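Local coordinates for protein nickel-dependent hydrogenase large subunit (Allochromatium vinosum, PDB 3MYR) that oxidises molecular hydrogen at a nickel-iron centre, as the large subunit of a membrane-bound heterodimeric hydrogenase, passing the electrons to an acceptor, at residues B[93-107]-B[433-447]. Sequence-based numbering, arbitrary orientation.
Sequences NLMIGAQYIHDHVMH and RALESKILVDAMQGW
Glu-436 OE1 is gripped by two groups: His-104 NE2 donates to it at 2.6 Å, and Arg-393 of helix 390-399 makes a salt bridge to the same oxygen. This His-carboxylate pair ties together two long helices, 86-112 and 426-456, packed antiparallel in the buried core of the large subunit; the short segments cross at -148° with their axes 9.4 Å apart. The bond is nearly straight (161°), uses the anti lone pair of the carboxylate, and lies almost in the imidazole plane. Glu-436 reaches it with CG wedged between its backbone N and carbonyl carbon (chi1 81°) and the rest of the chain extended. Arg-433 CG sits 3.4 Å from the centroid of the His-104 ring, squarely over one face, a CH-pi contact, while Ser-437 OG lies at the ring's edge. A leucine in place of His-104 would probably leave Glu-436 OE1 without its donor across the helices and the Arg-433 methylene without its flat seat. The side chain of His-104 is about 7 Å from the bound nickel-iron centre, which places the pair close to the active site. Beyond it, Arg-433 NH2 bonds to Ser-551 O and to a water that also meets His-107 ND1.

Farther along, Gly-97 leaves room for Met-444, whose SD a CB there would run into: Met-444, bent at chi2 and chi3, enters as a knob among Leu-94, Gly-97, Ala-98 and Ile-101, its SD 3.7 Å from Gly-97 CA. At the far end Asn-93 CB stands over the six-membered ring of Trp-447, 3.9 Å from its centroid.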
ATOM      1  N   ASN B  93      10.639 -12.954  -6.825  1.00 18.74           N
ATOM      2  CA  ASN B  93      10.855 -11.924  -7.825  1.00 19.67           C
ATOM      3  C   ASN B  93       9.582 -11.665  -8.618  1.00 19.73           C
ATOM      4  O   ASN B  93       9.235 -10.507  -8.884  1.00 20.20           O
ATOM      5  CB  ASN B  93      11.955 -12.303  -8.853  1.00 17.64           C
ATOM      6  CG  ASN B  93      13.365 -12.197  -8.298  1.00 23.87           C
ATOM      7  OD1 ASN B  93      14.343 -12.609  -8.985  1.00 26.23           O
ATOM      8  ND2 ASN B  93      13.509 -11.693  -7.088  1.00 17.50           N
ATOM      9  N   LEU B  94       8.948 -12.738  -9.102  1.00 19.06           N
ATOM     10  CA  LEU B  94       7.707 -12.599  -9.850  1.00 17.33           C
ATOM     11  C   LEU B  94       6.610 -11.854  -9.062  1.00 18.42           C
ATOM     12  O   LEU B  94       5.921 -10.950  -9.590  1.00 18.99           O
ATOM     13  CB  LEU B  94       7.204 -13.996 -10.245  1.00 19.11           C
ATOM     14  CG  LEU B  94       7.967 -14.652 -11.415  1.00 21.65           C
ATOM     15  CD1 LEU B  94       7.691 -16.184 -11.465  1.00 16.84           C
ATOM     16  CD2 LEU B  94       7.550 -13.988 -12.767  1.00 19.81           C
ATOM     17  N   MET B  95       6.459 -12.185  -7.783  1.00 18.47           N
ATOM     18  CA  MET B  95       5.441 -11.528  -6.946  1.00 18.72           C
ATOM     19  C   MET B  95       5.841 -10.073  -6.738  1.00 19.06           C
ATOM     20  O   MET B  95       4.980  -9.196  -6.716  1.00 20.72           O
ATOM     21  CB  MET B  95       5.338 -12.260  -5.600  1.00 17.03           C
ATOM     22  CG  MET B  95       4.727 -13.661  -5.744  1.00 19.58           C
ATOM     23  SD  MET B  95       4.614 -14.545  -4.143  1.00 32.27           S
ATOM     24  CE  MET B  95       6.083 -14.085  -3.212  1.00 41.52           C
ATOM     25  N   ILE B  96       7.138  -9.803  -6.552  1.00 18.35           N
ATOM     26  CA  ILE B  96       7.575  -8.412  -6.401  1.00 20.08           C
ATOM     27  C   ILE B  96       7.291  -7.624  -7.669  1.00 19.52           C
ATOM     28  O   ILE B  96       6.706  -6.551  -7.616  1.00 22.15           O
ATOM     29  CB  ILE B  96       9.092  -8.295  -6.031  1.00 20.97           C
ATOM     30  CG1 ILE B  96       9.323  -8.870  -4.650  1.00 21.83           C
ATOM     31  CG2 ILE B  96       9.661  -6.792  -6.188  1.00 17.79           C
ATOM     32  CD1 ILE B  96      10.852  -9.205  -4.409  1.00 19.70           C
ATOM     33  N   GLY B  97       7.657  -8.167  -8.821  1.00 21.54           N
ATOM     34  CA  GLY B  97       7.383  -7.475 -10.121  1.00 19.01           C
ATOM     35  C   GLY B  97       5.862  -7.248 -10.256  1.00 19.75           C
ATOM     36  O   GLY B  97       5.431  -6.145 -10.603  1.00 20.29           O
ATOM     37  N   ALA B  98       5.050  -8.255  -9.957  1.00 17.04           N
ATOM     38  CA  ALA B  98       3.564  -8.101 -10.075  1.00 18.19           C
ATOM     39  C   ALA B  98       3.114  -6.977  -9.163  1.00 19.07           C
ATOM     40  O   ALA B  98       2.159  -6.232  -9.505  1.00 19.42           O
ATOM     41  CB  ALA B  98       2.801  -9.389  -9.685  1.00 15.26           C
ATOM     42  N   GLN B  99       3.745  -6.853  -7.984  1.00 18.60           N
ATOM     43  CA  GLN B  99       3.297  -5.798  -7.035  1.00 16.12           C
ATOM     44  C   GLN B  99       3.647  -4.375  -7.573  1.00 18.02           C
ATOM     45  O   GLN B  99       2.868  -3.412  -7.433  1.00 17.07           O
ATOM     46  CB  GLN B  99       3.975  -6.015  -5.655  1.00 16.25           C
ATOM     47  CG  GLN B  99       3.757  -4.835  -4.683  1.00 17.11           C
ATOM     48  CD  GLN B  99       2.245  -4.589  -4.401  1.00 22.36           C
ATOM     49  OE1 GLN B  99       1.469  -5.521  -4.402  1.00 20.86           O
ATOM     50  NE2 GLN B  99       1.848  -3.319  -4.164  1.00 18.93           N
ATOM     51  N   TYR B 100       4.888  -4.195  -8.064  1.00 16.37           N
ATOM     52  CA  TYR B 100       5.270  -2.954  -8.683  1.00 18.89           C
ATOM     53  C   TYR B 100       4.282  -2.527  -9.759  1.00 19.48           C
ATOM     54  O   TYR B 100       3.882  -1.355  -9.830  1.00 21.96           O
ATOM     55  CB  TYR B 100       6.625  -3.100  -9.420  1.00 17.19           C
ATOM     56  CG  TYR B 100       7.771  -2.665  -8.576  1.00 18.47           C
ATOM     57  CD1 TYR B 100       8.288  -3.508  -7.564  1.00 18.65           C
ATOM     58  CD2 TYR B 100       8.429  -1.488  -8.851  1.00 19.31           C
ATOM     59  CE1 TYR B 100       9.439  -3.167  -6.830  1.00 25.42           C
ATOM     60  CE2 TYR B 100       9.576  -1.142  -8.125  1.00 21.25           C
ATOM     61  CZ  TYR B 100      10.111  -1.982  -7.154  1.00 24.12           C
ATOM     62  OH  TYR B 100      11.305  -1.585  -6.472  1.00 23.65           O
ATOM     63  N   ILE B 101       3.985  -3.446 -10.664  1.00 19.04           N
ATOM     64  CA  ILE B 101       3.179  -3.081 -11.850  1.00 18.74           C
ATOM     65  C   ILE B 101       1.764  -2.697 -11.403  1.00 20.30           C
ATOM     66  O   ILE B 101       1.254  -1.675 -11.783  1.00 19.93           O
ATOM     67  CB  ILE B 101       3.198  -4.228 -12.801  1.00 16.49           C
ATOM     68  CG1 ILE B 101       4.657  -4.263 -13.359  1.00 23.73           C
ATOM     69  CG2 ILE B 101       2.261  -3.974 -13.996  1.00 20.03           C
ATOM     70  CD1 ILE B 101       4.983  -5.677 -13.783  1.00 23.62           C
ATOM     71  N   HIS B 102       1.156  -3.511 -10.534  1.00 18.19           N
ATOM     72  CA  HIS B 102      -0.161  -3.229 -10.014  1.00 19.02           C
ATOM     73  C   HIS B 102      -0.135  -1.858  -9.351  1.00 19.12           C
ATOM     74  O   HIS B 102      -0.988  -1.035  -9.562  1.00 20.60           O
ATOM     75  CB  HIS B 102      -0.539  -4.323  -8.967  1.00 16.80           C
ATOM     76  CG  HIS B 102      -1.884  -4.117  -8.356  1.00 17.69           C
ATOM     77  ND1 HIS B 102      -2.085  -3.327  -7.236  1.00 20.55           N
ATOM     78  CD2 HIS B 102      -3.112  -4.554  -8.738  1.00 20.16           C
ATOM     79  CE1 HIS B 102      -3.375  -3.348  -6.929  1.00 21.27           C
ATOM     80  NE2 HIS B 102      -4.023  -4.045  -7.852  1.00 20.79           N
ATOM     81  N   ASP B 103       0.836  -1.649  -8.466  1.00 19.57           N
ATOM     82  CA  ASP B 103       0.874  -0.494  -7.588  1.00 19.13           C
ATOM     83  C   ASP B 103       1.172   0.823  -8.407  1.00 19.17           C
ATOM     84  O   ASP B 103       0.480   1.811  -8.253  1.00 20.10           O
ATOM     85  CB  ASP B 103       2.005  -0.784  -6.585  1.00 21.21           C
ATOM     86  CG  ASP B 103       2.004   0.115  -5.391  1.00 22.37           C
ATOM     87  OD1 ASP B 103       1.517   1.292  -5.483  1.00 27.97           O
ATOM     88  OD2 ASP B 103       2.507  -0.369  -4.321  1.00 22.94           O
ATOM     89  N   HIS B 104       2.129   0.813  -9.331  1.00 16.90           N
ATOM     90  CA  HIS B 104       2.434   1.999 -10.139  1.00 17.65           C
ATOM     91  C   HIS B 104       1.287   2.410 -11.036  1.00 18.79           C
ATOM     92  O   HIS B 104       1.065   3.605 -11.199  1.00 18.18           O
ATOM     93  CB  HIS B 104       3.686   1.758 -11.026  1.00 15.40           C
ATOM     94  CG  HIS B 104       4.975   1.783 -10.246  1.00 18.54           C
ATOM     95  ND1 HIS B 104       5.022   2.212  -8.929  1.00 14.60           N
ATOM     96  CD2 HIS B 104       6.263   1.572 -10.622  1.00 18.15           C
ATOM     97  CE1 HIS B 104       6.282   2.225  -8.522  1.00 20.36           C
ATOM     98  NE2 HIS B 104       7.050   1.811  -9.517  1.00 21.01           N
ATOM     99  N   VAL B 105       0.623   1.427 -11.679  1.00 17.32           N
ATOM    100  CA  VAL B 105      -0.468   1.726 -12.609  1.00 18.31           C
ATOM    101  C   VAL B 105      -1.605   2.376 -11.798  1.00 19.56           C
ATOM    102  O   VAL B 105      -2.145   3.421 -12.193  1.00 18.40           O
ATOM    103  CB  VAL B 105      -0.969   0.441 -13.334  1.00 18.08           C
ATOM    104  CG1 VAL B 105      -2.426   0.623 -13.932  1.00 16.27           C
ATOM    105  CG2 VAL B 105       0.054   0.032 -14.428  1.00 14.87           C
ATOM    106  N   MET B 106      -1.920   1.815 -10.639  1.00 16.02           N
ATOM    107  CA  MET B 106      -3.043   2.427  -9.870  1.00 18.44           C
ATOM    108  C   MET B 106      -2.567   3.744  -9.280  1.00 19.69           C
ATOM    109  O   MET B 106      -3.386   4.645  -9.152  1.00 19.15           O
ATOM    110  CB  MET B 106      -3.454   1.550  -8.650  1.00 18.56           C
ATOM    111  CG  MET B 106      -4.181   0.232  -9.132  1.00 20.68           C
ATOM    112  SD  MET B 106      -4.875  -0.604  -7.621  1.00 24.74           S
ATOM    113  CE  MET B 106      -6.267   0.413  -7.096  1.00 20.03           C
ATOM    114  N   HIS B 107      -1.291   3.855  -8.861  1.00 17.16           N
ATOM    115  CA  HIS B 107      -0.894   5.186  -8.393  1.00 19.02           C
ATOM    116  C   HIS B 107      -1.130   6.225  -9.495  1.00 17.87           C
ATOM    117  O   HIS B 107      -1.730   7.290  -9.283  1.00 18.33           O
ATOM    118  CB  HIS B 107       0.611   5.322  -8.012  1.00 17.74           C
ATOM    119  CG  HIS B 107       0.959   6.704  -7.607  1.00 17.66           C
ATOM    120  ND1 HIS B 107       1.644   7.586  -8.415  1.00 16.94           N
ATOM    121  CD2 HIS B 107       0.586   7.410  -6.513  1.00 20.47           C
ATOM    122  CE1 HIS B 107       1.756   8.744  -7.798  1.00 17.59           C
ATOM    123  NE2 HIS B 107       1.119   8.664  -6.639  1.00 19.10           N
ATOM    124  N   ARG B 433       8.708   6.491 -12.580  1.00 21.17           N
ATOM    125  CA  ARG B 433       7.762   5.451 -12.149  1.00 21.37           C
ATOM    126  C   ARG B 433       7.236   4.621 -13.368  1.00 22.02           C
ATOM    127  O   ARG B 433       7.152   3.376 -13.323  1.00 22.24           O
ATOM    128  CB  ARG B 433       6.643   6.108 -11.338  1.00 19.30           C
ATOM    129  CG  ARG B 433       5.558   5.098 -10.753  1.00 21.38           C
ATOM    130  CD  ARG B 433       4.528   5.799  -9.863  1.00 19.48           C
ATOM    131  NE  ARG B 433       5.265   6.205  -8.670  1.00 19.03           N
ATOM    132  CZ  ARG B 433       5.659   7.438  -8.381  1.00 22.05           C
ATOM    133  NH1 ARG B 433       6.432   7.609  -7.290  1.00 15.92           N
ATOM    134  NH2 ARG B 433       5.211   8.508  -9.099  1.00 19.89           N
ATOM    135  N   ALA B 434       6.842   5.295 -14.435  1.00 19.91           N
ATOM    136  CA  ALA B 434       6.332   4.599 -15.611  1.00 19.57           C
ATOM    137  C   ALA B 434       7.452   3.800 -16.303  1.00 21.38           C
ATOM    138  O   ALA B 434       7.238   2.698 -16.679  1.00 22.45           O
ATOM    139  CB  ALA B 434       5.735   5.608 -16.611  1.00 20.31           C
ATOM    140  N   LEU B 435       8.631   4.390 -16.504  1.00 22.40           N
ATOM    141  CA  LEU B 435       9.764   3.720 -17.177  1.00 23.93           C
ATOM    142  C   LEU B 435      10.202   2.471 -16.419  1.00 23.71           C
ATOM    143  O   LEU B 435      10.466   1.470 -17.037  1.00 22.29           O
ATOM    144  CB  LEU B 435      10.996   4.635 -17.317  1.00 23.06           C
ATOM    145  CG  LEU B 435      10.693   5.939 -18.131  1.00 28.64           C
ATOM    146  CD1 LEU B 435      11.957   6.785 -18.314  1.00 23.22           C
ATOM    147  CD2 LEU B 435       9.897   5.637 -19.476  1.00 26.15           C
ATOM    148  N   GLU B 436      10.281   2.531 -15.097  1.00 23.71           N
ATOM    149  CA  GLU B 436      10.768   1.347 -14.375  1.00 23.14           C
ATOM    150  C   GLU B 436       9.695   0.270 -14.413  1.00 22.69           C
ATOM    151  O   GLU B 436      10.026  -0.917 -14.379  1.00 23.73           O
ATOM    152  CB  GLU B 436      11.203   1.679 -12.929  1.00 21.80           C
ATOM    153  CG  GLU B 436      10.014   1.765 -11.959  1.00 21.14           C
ATOM    154  CD  GLU B 436      10.491   1.937 -10.504  1.00 28.37           C
ATOM    155  OE1 GLU B 436       9.641   2.002  -9.574  1.00 26.41           O
ATOM    156  OE2 GLU B 436      11.734   2.039 -10.294  1.00 28.98           O
ATOM    157  N   SER B 437       8.420   0.654 -14.537  1.00 21.29           N
ATOM    158  CA  SER B 437       7.344  -0.360 -14.828  1.00 22.12           C
ATOM    159  C   SER B 437       7.576  -1.134 -16.118  1.00 21.19           C
ATOM    160  O   SER B 437       7.344  -2.339 -16.175  1.00 22.07           O
ATOM    161  CB  SER B 437       5.953   0.259 -14.944  1.00 19.94           C
ATOM    162  OG  SER B 437       5.677   0.937 -13.730  1.00 23.38           O
ATOM    163  N   LYS B 438       8.012  -0.445 -17.150  1.00 19.53           N
ATOM    164  CA  LYS B 438       8.346  -1.104 -18.413  1.00 21.47           C
ATOM    165  C   LYS B 438       9.553  -2.047 -18.214  1.00 23.09           C
ATOM    166  O   LYS B 438       9.607  -3.184 -18.741  1.00 25.52           O
ATOM    167  CB  LYS B 438       8.660  -0.032 -19.489  1.00 22.12           C
ATOM    168  CG  LYS B 438       9.283  -0.593 -20.807  1.00 22.79           C
ATOM    169  CD  LYS B 438       8.392  -1.770 -21.388  1.00 23.53           C
ATOM    170  CE  LYS B 438       8.828  -2.138 -22.848  1.00 26.05           C
ATOM    171  NZ  LYS B 438       8.017  -3.389 -23.268  1.00 28.84           N
ATOM    172  N   ILE B 439      10.525  -1.614 -17.447  1.00 22.44           N
ATOM    173  CA  ILE B 439      11.706  -2.470 -17.269  1.00 23.62           C
ATOM    174  C   ILE B 439      11.267  -3.742 -16.515  1.00 23.33           C
ATOM    175  O   ILE B 439      11.710  -4.831 -16.846  1.00 25.32           O
ATOM    176  CB  ILE B 439      12.812  -1.723 -16.489  1.00 23.57           C
ATOM    177  CG1 ILE B 439      13.403  -0.590 -17.390  1.00 22.84           C
ATOM    178  CG2 ILE B 439      13.935  -2.746 -15.988  1.00 24.50           C
ATOM    179  CD1 ILE B 439      14.379   0.291 -16.661  1.00 25.23           C
ATOM    180  N   LEU B 440      10.401  -3.603 -15.507  1.00 22.71           N
ATOM    181  CA  LEU B 440      10.049  -4.741 -14.648  1.00 22.67           C
ATOM    182  C   LEU B 440       9.146  -5.690 -15.415  1.00 23.40           C
ATOM    183  O   LEU B 440       9.206  -6.907 -15.258  1.00 22.94           O
ATOM    184  CB  LEU B 440       9.312  -4.275 -13.403  1.00 23.50           C
ATOM    185  CG  LEU B 440      10.318  -3.856 -12.363  1.00 30.21           C
ATOM    186  CD1 LEU B 440       9.619  -3.156 -11.244  1.00 29.68           C
ATOM    187  CD2 LEU B 440      10.916  -5.117 -11.806  1.00 31.50           C
ATOM    188  N   VAL B 441       8.223  -5.132 -16.173  1.00 22.34           N
ATOM    189  CA  VAL B 441       7.314  -5.998 -16.889  1.00 25.37           C
ATOM    190  C   VAL B 441       8.035  -6.863 -17.950  1.00 26.97           C
ATOM    191  O   VAL B 441       7.743  -8.025 -18.024  1.00 28.81           O
ATOM    192  CB  VAL B 441       6.067  -5.248 -17.484  1.00 24.77           C
ATOM    193  CG1 VAL B 441       6.358  -4.718 -18.885  1.00 21.31           C
ATOM    194  CG2 VAL B 441       4.941  -6.165 -17.477  1.00 26.70           C
ATOM    195  N   ASP B 442       9.060  -6.341 -18.625  1.00 26.76           N
ATOM    196  CA  ASP B 442       9.905  -7.141 -19.498  1.00 28.60           C
ATOM    197  C   ASP B 442      10.691  -8.178 -18.725  1.00 28.16           C
ATOM    198  O   ASP B 442      10.906  -9.215 -19.248  1.00 29.34           O
ATOM    199  CB  ASP B 442      10.909  -6.284 -20.309  1.00 29.81           C
ATOM    200  CG  ASP B 442      10.202  -5.358 -21.330  1.00 35.64           C
ATOM    201  OD1 ASP B 442      10.874  -4.481 -21.936  1.00 40.89           O
ATOM    202  OD2 ASP B 442       8.969  -5.539 -21.555  1.00 33.54           O
ATOM    203  N   ALA B 443      11.117  -7.901 -17.493  1.00 26.49           N
ATOM    204  CA  ALA B 443      11.897  -8.893 -16.742  1.00 25.77           C
ATOM    205  C   ALA B 443      11.074 -10.134 -16.285  1.00 25.14           C
ATOM    206  O   ALA B 443      11.659 -11.203 -16.008  1.00 24.24           O
ATOM    207  CB  ALA B 443      12.534  -8.243 -15.525  1.00 25.23           C
ATOM    208  N   MET B 444       9.755  -9.946 -16.124  1.00 25.52           N
ATOM    209  CA  MET B 444       8.861 -10.973 -15.610  1.00 23.37           C
ATOM    210  C   MET B 444       8.958 -12.231 -16.430  1.00 23.72           C
ATOM    211  O   MET B 444       8.899 -13.287 -15.845  1.00 23.89           O
ATOM    212  CB  MET B 444       7.380 -10.535 -15.610  1.00 21.43           C
ATOM    213  CG  MET B 444       7.051  -9.341 -14.650  1.00 24.43           C
ATOM    214  SD  MET B 444       7.005  -9.877 -12.956  1.00 28.37           S
ATOM    215  CE  MET B 444       5.387 -10.752 -12.964  1.00 20.15           C
ATOM    216  N   GLN B 445       9.032 -12.122 -17.765  1.00 23.45           N
ATOM    217  CA  GLN B 445       9.073 -13.280 -18.641  1.00 27.85           C
ATOM    218  C   GLN B 445      10.342 -14.098 -18.339  1.00 27.85           C
ATOM    219  O   GLN B 445      10.276 -15.308 -18.260  1.00 30.01           O
ATOM    220  CB  GLN B 445       8.999 -12.936 -20.162  1.00 28.01           C
ATOM    221  CG  GLN B 445       8.698 -14.217 -21.090  1.00 33.58           C
ATOM    222  CD  GLN B 445       7.338 -14.951 -20.719  1.00 39.38           C
ATOM    223  OE1 GLN B 445       7.255 -16.197 -20.608  1.00 38.38           O
ATOM    224  NE2 GLN B 445       6.312 -14.175 -20.502  1.00 35.93           N
ATOM    225  N   GLY B 446      11.450 -13.434 -18.024  1.00 27.22           N
ATOM    226  CA  GLY B 446      12.709 -14.147 -17.822  1.00 26.96           C
ATOM    227  C   GLY B 446      12.597 -14.967 -16.533  1.00 26.31           C
ATOM    228  O   GLY B 446      13.027 -16.116 -16.479  1.00 26.93           O
ATOM    229  N   TRP B 447      11.951 -14.420 -15.508  1.00 23.47           N
ATOM    230  CA  TRP B 447      11.912 -15.170 -14.238  1.00 24.22           C
ATOM    231  C   TRP B 447      10.918 -16.323 -14.336  1.00 23.40           C
ATOM    232  O   TRP B 447      11.171 -17.421 -13.806  1.00 23.16           O
ATOM    233  CB  TRP B 447      11.497 -14.289 -13.053  1.00 22.39           C
ATOM    234  CG  TRP B 447      12.413 -13.151 -12.813  1.00 27.32           C
ATOM    235  CD1 TRP B 447      13.809 -13.191 -12.687  1.00 24.46           C
ATOM    236  CD2 TRP B 447      12.018 -11.792 -12.514  1.00 23.51           C
ATOM    237  NE1 TRP B 447      14.273 -11.903 -12.404  1.00 24.59           N
ATOM    238  CE2 TRP B 447      13.210 -11.041 -12.300  1.00 24.92           C
ATOM    239  CE3 TRP B 447      10.779 -11.145 -12.405  1.00 23.52           C
ATOM    240  CZ2 TRP B 447      13.190  -9.681 -12.055  1.00 26.54           C
ATOM    241  CZ3 TRP B 447      10.769  -9.793 -12.118  1.00 24.32           C
ATOM    242  CH2 TRP B 447      11.967  -9.082 -11.921  1.00 22.91           C
TER
HETATM  243  O   HOH W   1       2.754   8.631 -10.710  1.00 16.54           O